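Local coordinates for putative diflavin flavoprotein A 3 (Synechocystis sp., PDB 6H0C) that probably transfers electrons from NADH to oxygen, reducing it to water, and is represented here by its flavodiiron core without the flavin reductase domain, at residues Arg196-Phe199 and Asp200-Ala204; Ala213-Lys216 and Leu217-Tyr220; Thr241-Tyr244 and Gln245-Ser249. All coordinates share one frame; numbering follows the deposited sequence.

Interaction 1. Residues Arg196-Phe199 and Asp200-Ala204; sequences RYYF and DCLLA
R196 and D200 join in a salt bridge between successive turns of helix 189-202, the foremost of several local side-chain pairs along the C-terminal end of this helix, where most of the touching residues are buried. The arginine chain bends at chi2 (72°), which folds the guanidinium back to its partner. It grips side-on: NE lies 2.9 Å and NH2 3.2 Å from OD1 of D200, so one oxygen, met on its syn side, takes both bonds. OD1 lies in the guanidinium plane, but the two flat groups are turned 76° against each other. R196 also makes a cation-pi contact with W247.

In this metallo-beta-lactamase-like module of the flavodiiron core, the next three residues, Y197, Y198 and F199, are aromatic, and each ring meets a side chain about one turn further on. The sulfur SG of C201 sits over one face of the Y197 ring, 3.4 Å from CZ, a sulfur-aromatic contact suited to a small, polarisable side chain. L202 brings CD2 obliquely to the Y198 ring, 3.5 Å from its CZ. Both phenols are anchored elsewhere, to the backbone oxygens of I29 and K172. F199, purely apolar, takes the CB of L203 over one face, CD2 to CB 3.8 Å, and meets Y244 edge-to-face. Its carbonyl oxygen O accepts from L203 N at 2.8 Å and A204 N at 3.0 Å, which arrive from opposite faces of the carbonyl plane.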
# COMPACT_ATOMS: atom_id res chain seq x y z
N ARG A 196 13.85 6.82 -0.80
CA ARG A 196 14.36 5.52 -1.21
C ARG A 196 13.84 4.41 -0.29
O ARG A 196 13.45 3.34 -0.76
CB ARG A 196 15.90 5.52 -1.23
CG ARG A 196 16.54 4.17 -1.57
CD ARG A 196 16.36 3.84 -3.03
NE ARG A 196 16.32 2.40 -3.28
CZ ARG A 196 17.29 1.71 -3.87
NH1 ARG A 196 18.39 2.32 -4.28
NH2 ARG A 196 17.15 0.40 -4.05
N TYR A 197 13.84 4.66 1.02
CA TYR A 197 13.38 3.67 1.98
C TYR A 197 11.90 3.38 1.75
O TYR A 197 11.44 2.24 1.82
CB TYR A 197 13.63 4.16 3.41
CG TYR A 197 13.32 3.13 4.46
CD1 TYR A 197 14.13 2.00 4.62
CD2 TYR A 197 12.21 3.26 5.29
CE1 TYR A 197 13.85 1.04 5.58
CE2 TYR A 197 11.92 2.31 6.25
CZ TYR A 197 12.74 1.20 6.39
OH TYR A 197 12.46 0.25 7.35
N TYR A 198 11.16 4.45 1.47
CA TYR A 198 9.74 4.35 1.15
C TYR A 198 9.55 3.46 -0.08
O TYR A 198 8.76 2.51 -0.05
CB TYR A 198 9.15 5.74 0.93
CG TYR A 198 7.65 5.78 0.72
CD1 TYR A 198 7.09 5.56 -0.55
CD2 TYR A 198 6.78 6.05 1.78
CE1 TYR A 198 5.72 5.61 -0.75
CE2 TYR A 198 5.40 6.11 1.59
CZ TYR A 198 4.88 5.89 0.32
OH TYR A 198 3.51 5.95 0.14
N PHE A 199 10.28 3.75 -1.15
CA PHE A 199 10.21 2.91 -2.34
C PHE A 199 10.52 1.44 -2.03
O PHE A 199 9.78 0.54 -2.42
CB PHE A 199 11.15 3.41 -3.43
CG PHE A 199 11.16 2.54 -4.66
CD1 PHE A 199 11.97 1.42 -4.74
CD2 PHE A 199 10.33 2.84 -5.73
CE1 PHE A 199 11.98 0.62 -5.87
CE2 PHE A 199 10.33 2.04 -6.87
CZ PHE A 199 11.15 0.93 -6.94
N ASP A 200 11.63 1.22 -1.35
CA ASP A 200 12.10 -0.12 -1.03
C ASP A 200 11.09 -0.93 -0.22
O ASP A 200 10.88 -2.11 -0.49
CB ASP A 200 13.41 -0.06 -0.26
CG ASP A 200 14.57 0.39 -1.14
OD1 ASP A 200 14.42 0.42 -2.38
OD2 ASP A 200 15.64 0.71 -0.57
N CYS A 201 10.47 -0.30 0.77
CA CYS A 201 9.53 -1.02 1.62
C CYS A 201 8.18 -1.26 0.96
O CYS A 201 7.61 -2.35 1.08
CB CYS A 201 9.33 -0.26 2.93
SG CYS A 201 10.78 -0.25 4.00
N LEU A 202 7.68 -0.25 0.25
CA LEU A 202 6.31 -0.27 -0.26
C LEU A 202 6.16 -0.70 -1.72
O LEU A 202 5.14 -1.27 -2.10
CB LEU A 202 5.66 1.12 -0.11
CG LEU A 202 4.94 1.41 1.21
CD1 LEU A 202 5.91 1.63 2.36
CD2 LEU A 202 4.01 2.60 1.06
N LEU A 203 7.16 -0.41 -2.54
CA LEU A 203 6.96 -0.49 -3.99
C LEU A 203 7.83 -1.55 -4.69
O LEU A 203 7.42 -2.11 -5.71
CB LEU A 203 7.20 0.89 -4.63
CG LEU A 203 6.33 2.01 -4.04
CD1 LEU A 203 6.63 3.35 -4.69
CD2 LEU A 203 4.84 1.65 -4.14
N ALA A 204 9.01 -1.82 -4.14
CA ALA A 204 9.92 -2.80 -4.73
C ALA A 204 9.27 -4.18 -4.91
O ALA A 204 9.51 -4.84 -5.92
CB ALA A 204 11.18 -2.92 -3.88

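Interaction 2. Residues Ala213-Lys216 and Leu217-Tyr220; sequences ALNK and LEAY
The amide N of L217 gives a nearly straight bond of 3.0 Å to the carbonyl O of A213, and E218 N reaches L214 O at 3.1 Å in the same i to i+4 pattern. The rhythm then shortens: A219 N bonds to K216 O at 3.1 Å, only three residues back and from above the carbonyl plane, 47° out of it. A type I beta turn from L217 to Y220, closed by Y220 N on L217 O at 3.1 Å, overlaps this last bond and leads the chain out of helix 207-217.

Side chains follow the backbone. L217 has CG anti to its own carbonyl carbon (chi1 -60°), which lays the branch against the carbonyl of A213, CG to O 3.2 Å, and leaves its methyls to the protein interior. Y220 reaches back so that its CE2 lies 3.6 Å from K216 O, an oblique approach to the ring. On the outer side the polar ends of N215 and E218 merely pass, with OD1 and OE2 3.5 Å apart. Amide, carboxylate and the ammonium of K216 all suit this solvent-facing surface.

The small A213 and the branched L214 and L217 face inward instead. L214 packs on Y244 and L248 of helix 237-253, while L217 and Y220 rest on I147 of strand 143-148, and the ring of Y220 meets Y161 of strand 158-162.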
# COMPACT_ATOMS: atom_id res chain seq x y z
N ALA A 213 2.01 1.52 -13.56
CA ALA A 213 1.40 2.74 -13.05
C ALA A 213 2.09 3.96 -13.62
O ALA A 213 1.44 4.86 -14.15
CB ALA A 213 1.44 2.77 -11.52
N LEU A 214 3.41 4.01 -13.51
CA LEU A 214 4.13 5.22 -13.89
C LEU A 214 4.05 5.43 -15.38
O LEU A 214 4.10 6.57 -15.87
CB LEU A 214 5.60 5.17 -13.45
CG LEU A 214 5.93 5.85 -12.12
CD1 LEU A 214 5.09 5.26 -11.00
CD2 LEU A 214 7.42 5.71 -11.79
N ASN A 215 3.90 4.34 -16.12
CA ASN A 215 3.75 4.48 -17.55
C ASN A 215 2.44 5.19 -17.89
O ASN A 215 2.41 6.07 -18.75
CB ASN A 215 3.80 3.14 -18.25
CG ASN A 215 3.62 3.27 -19.75
OD1 ASN A 215 4.48 3.85 -20.43
ND2 ASN A 215 2.51 2.76 -20.26
N LYS A 216 1.36 4.82 -17.21
CA LYS A 216 0.08 5.49 -17.42
C LYS A 216 0.14 6.97 -17.01
O LYS A 216 -0.36 7.85 -17.71
CB LYS A 216 -1.03 4.78 -16.64
CG LYS A 216 -1.38 3.38 -17.14
CD LYS A 216 -2.55 2.81 -16.32
CE LYS A 216 -2.74 1.32 -16.54
NZ LYS A 216 -2.16 0.51 -15.43
N LEU A 217 0.76 7.23 -15.86
CA LEU A 217 0.80 8.58 -15.29
C LEU A 217 1.63 9.56 -16.13
O LEU A 217 1.42 10.77 -16.04
CB LEU A 217 1.34 8.53 -13.86
CG LEU A 217 0.53 7.69 -12.89
CD1 LEU A 217 1.23 7.61 -11.54
CD2 LEU A 217 -0.86 8.28 -12.75
N GLU A 218 2.58 9.03 -16.91
CA GLU A 218 3.35 9.83 -17.86
C GLU A 218 2.45 10.68 -18.78
O GLU A 218 2.86 11.75 -19.23
CB GLU A 218 4.22 8.93 -18.74
CG GLU A 218 5.63 8.69 -18.29
CD GLU A 218 6.47 8.03 -19.38
OE1 GLU A 218 7.48 8.63 -19.82
OE2 GLU A 218 6.12 6.91 -19.81
N ALA A 219 1.25 10.20 -19.04
CA ALA A 219 0.34 10.86 -19.98
C ALA A 219 -0.17 12.20 -19.46
O ALA A 219 -0.73 13.00 -20.21
CB ALA A 219 -0.84 9.94 -20.31
N TYR A 220 0.00 12.44 -18.17
CA TYR A 220 -0.49 13.67 -17.56
C TYR A 220 0.68 14.57 -17.20
O TYR A 220 1.59 14.17 -16.46
CB TYR A 220 -1.37 13.32 -16.35
CG TYR A 220 -2.43 12.32 -16.74
CD1 TYR A 220 -3.66 12.74 -17.24
CD2 TYR A 220 -2.19 10.95 -16.67
CE1 TYR A 220 -4.62 11.83 -17.64
CE2 TYR A 220 -3.14 10.03 -17.08
CZ TYR A 220 -4.36 10.47 -17.56
OH TYR A 220 -5.31 9.56 -17.96

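Interaction 3. Residues Thr241-Tyr244 and Gln245-Ser249; sequences TRNY and QQWLS
Q245 pairs with T241 across the first turn, its amide N giving 3.1 Å to the threonine O. Its side chain bends at chi2; the aliphatic CG lies near that carbonyl, while the polar amide suits a partly exposed place. The hydroxyl OG1 of T241 is held elsewhere, by L237 O and the phenol of Y225. Q246, in regular succession, bonds through N to R242 O, and its extended chain belongs to the exposed side, as does the arginine.

W247 carries most of the side-chain contact. With CG beside its own backbone N (chi1 -60°), the indole swings back over the preceding turn and covers N243. The backbone carbonyl O of N243 lies above the indole plane, 3.1 Å from CG of W247, while accepting the nearly straight bond from W247 N at 2.8 Å. CB of N243 stands over the six-membered ring in a CH-pi contact, 3.8 Å from the centroid, and its OD1 approaches CZ2 at 3.2 Å. The amide ND2 is turned back to E239 O.

These turns lie in helix 237-253, which precedes the parallel sheet of the flavodoxin-like part and packs against helices 189-202 and 207-217. There W247 also meets Y244 by its border atoms, with no stacking of one ring on the other, the planes at 39° and CZ3 3.8 Å from the tyrosine CD1. Y244 is stacked on F174 besides.

L248 bonds back to Y244 O through its N and sets its CG against the same oxygen, its apolar branch running on to V210. S249 then folds its OG back on Q245 O at 2.8 Å, which also takes S249 N from the opposite face of the carbonyl plane; a short hydroxyl chain suits this return to its own helix.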
# COMPACT_ATOMS: atom_id res chain seq x y z
N THR A 241 11.09 11.14 -9.99
CA THR A 241 10.51 10.28 -11.01
C THR A 241 11.61 9.48 -11.74
O THR A 241 11.48 8.27 -11.91
CB THR A 241 9.69 11.09 -12.02
OG1 THR A 241 8.67 11.80 -11.31
CG2 THR A 241 9.03 10.17 -13.03
N ARG A 242 12.69 10.16 -12.13
CA ARG A 242 13.83 9.48 -12.76
C ARG A 242 14.43 8.40 -11.84
O ARG A 242 14.79 7.32 -12.29
CB ARG A 242 14.91 10.50 -13.16
CG ARG A 242 14.46 11.54 -14.20
CD ARG A 242 15.65 12.39 -14.73
NE ARG A 242 16.46 13.01 -13.67
CZ ARG A 242 16.34 14.28 -13.26
NH1 ARG A 242 15.45 15.08 -13.82
NH2 ARG A 242 17.13 14.74 -12.29
N ASN A 243 14.52 8.70 -10.55
CA ASN A 243 14.98 7.72 -9.57
C ASN A 243 14.08 6.47 -9.50
O ASN A 243 14.57 5.34 -9.49
CB ASN A 243 15.08 8.36 -8.18
CG ASN A 243 16.44 9.04 -7.94
OD1 ASN A 243 17.30 8.50 -7.25
ND2 ASN A 243 16.63 10.22 -8.50
N TYR A 244 12.76 6.68 -9.44
CA TYR A 244 11.82 5.57 -9.45
C TYR A 244 12.04 4.66 -10.66
O TYR A 244 12.06 3.43 -10.54
CB TYR A 244 10.38 6.08 -9.45
CG TYR A 244 9.71 6.18 -8.10
CD1 TYR A 244 10.38 6.72 -7.00
CD2 TYR A 244 8.39 5.76 -7.93
CE1 TYR A 244 9.76 6.82 -5.77
CE2 TYR A 244 7.76 5.85 -6.70
CZ TYR A 244 8.44 6.38 -5.63
OH TYR A 244 7.80 6.47 -4.40
N GLN A 245 12.22 5.27 -11.83
CA GLN A 245 12.46 4.50 -13.05
C GLN A 245 13.71 3.64 -12.92
O GLN A 245 13.71 2.47 -13.29
CB GLN A 245 12.56 5.41 -14.27
CG GLN A 245 11.23 5.94 -14.77
CD GLN A 245 10.17 4.83 -14.91
OE1 GLN A 245 10.48 3.64 -14.98
NE2 GLN A 245 8.90 5.24 -14.95
N GLN A 246 14.78 4.24 -12.39
CA GLN A 246 16.04 3.53 -12.21
C GLN A 246 15.90 2.40 -11.17
O GLN A 246 16.34 1.27 -11.41
CB GLN A 246 17.13 4.50 -11.79
CG GLN A 246 18.46 3.83 -11.53
CD GLN A 246 19.39 4.71 -10.72
OE1 GLN A 246 19.24 5.94 -10.70
NE2 GLN A 246 20.35 4.09 -10.04
N TRP A 247 15.27 2.72 -10.04
CA TRP A 247 15.06 1.72 -9.00
C TRP A 247 14.18 0.56 -9.49
O TRP A 247 14.47 -0.61 -9.20
CB TRP A 247 14.43 2.36 -7.76
CG TRP A 247 15.27 3.43 -7.19
CD1 TRP A 247 16.60 3.60 -7.37
CD2 TRP A 247 14.84 4.50 -6.34
NE1 TRP A 247 17.04 4.71 -6.69
CE2 TRP A 247 15.97 5.28 -6.05
CE3 TRP A 247 13.60 4.87 -5.80
CZ2 TRP A 247 15.91 6.41 -5.23
CZ3 TRP A 247 13.53 6.00 -4.99
CH2 TRP A 247 14.68 6.75 -4.71
N LEU A 248 13.12 0.87 -10.21
CA LEU A 248 12.26 -0.15 -10.79
C LEU A 248 13.06 -1.03 -11.76
O LEU A 248 12.93 -2.26 -11.77
CB LEU A 248 11.08 0.49 -11.51
CG LEU A 248 10.05 1.14 -10.60
CD1 LEU A 248 9.14 2.10 -11.38
CD2 LEU A 248 9.23 0.06 -9.91
N SER A 249 13.89 -0.39 -12.56
CA SER A 249 14.74 -1.10 -13.49
C SER A 249 15.66 -2.06 -12.76
O SER A 249 15.84 -3.19 -13.19
CB SER A 249 15.56 -0.13 -14.33
OG SER A 249 14.71 0.68 -15.13

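From the N terminus the chain passes interactions 1, 2 and 3 in series, each closing within its own few residues, so none nests in or crosses another. Interaction 1 ends helix 189-202, interaction 2 carries the close of helix 207-217 into the turn before strand 224-227, and interaction 3 lies in helix 237-253. Interactions 1 and 2 do not touch, their nearest atoms being about 7 Å apart; both lean on interaction 3. From 196-204, F199 packs on W247 and L203 on Y244, while from 213-220 L214 reaches Q245. Helix 237-253 thereby joins two successive helices of the metallo-hydrolase region.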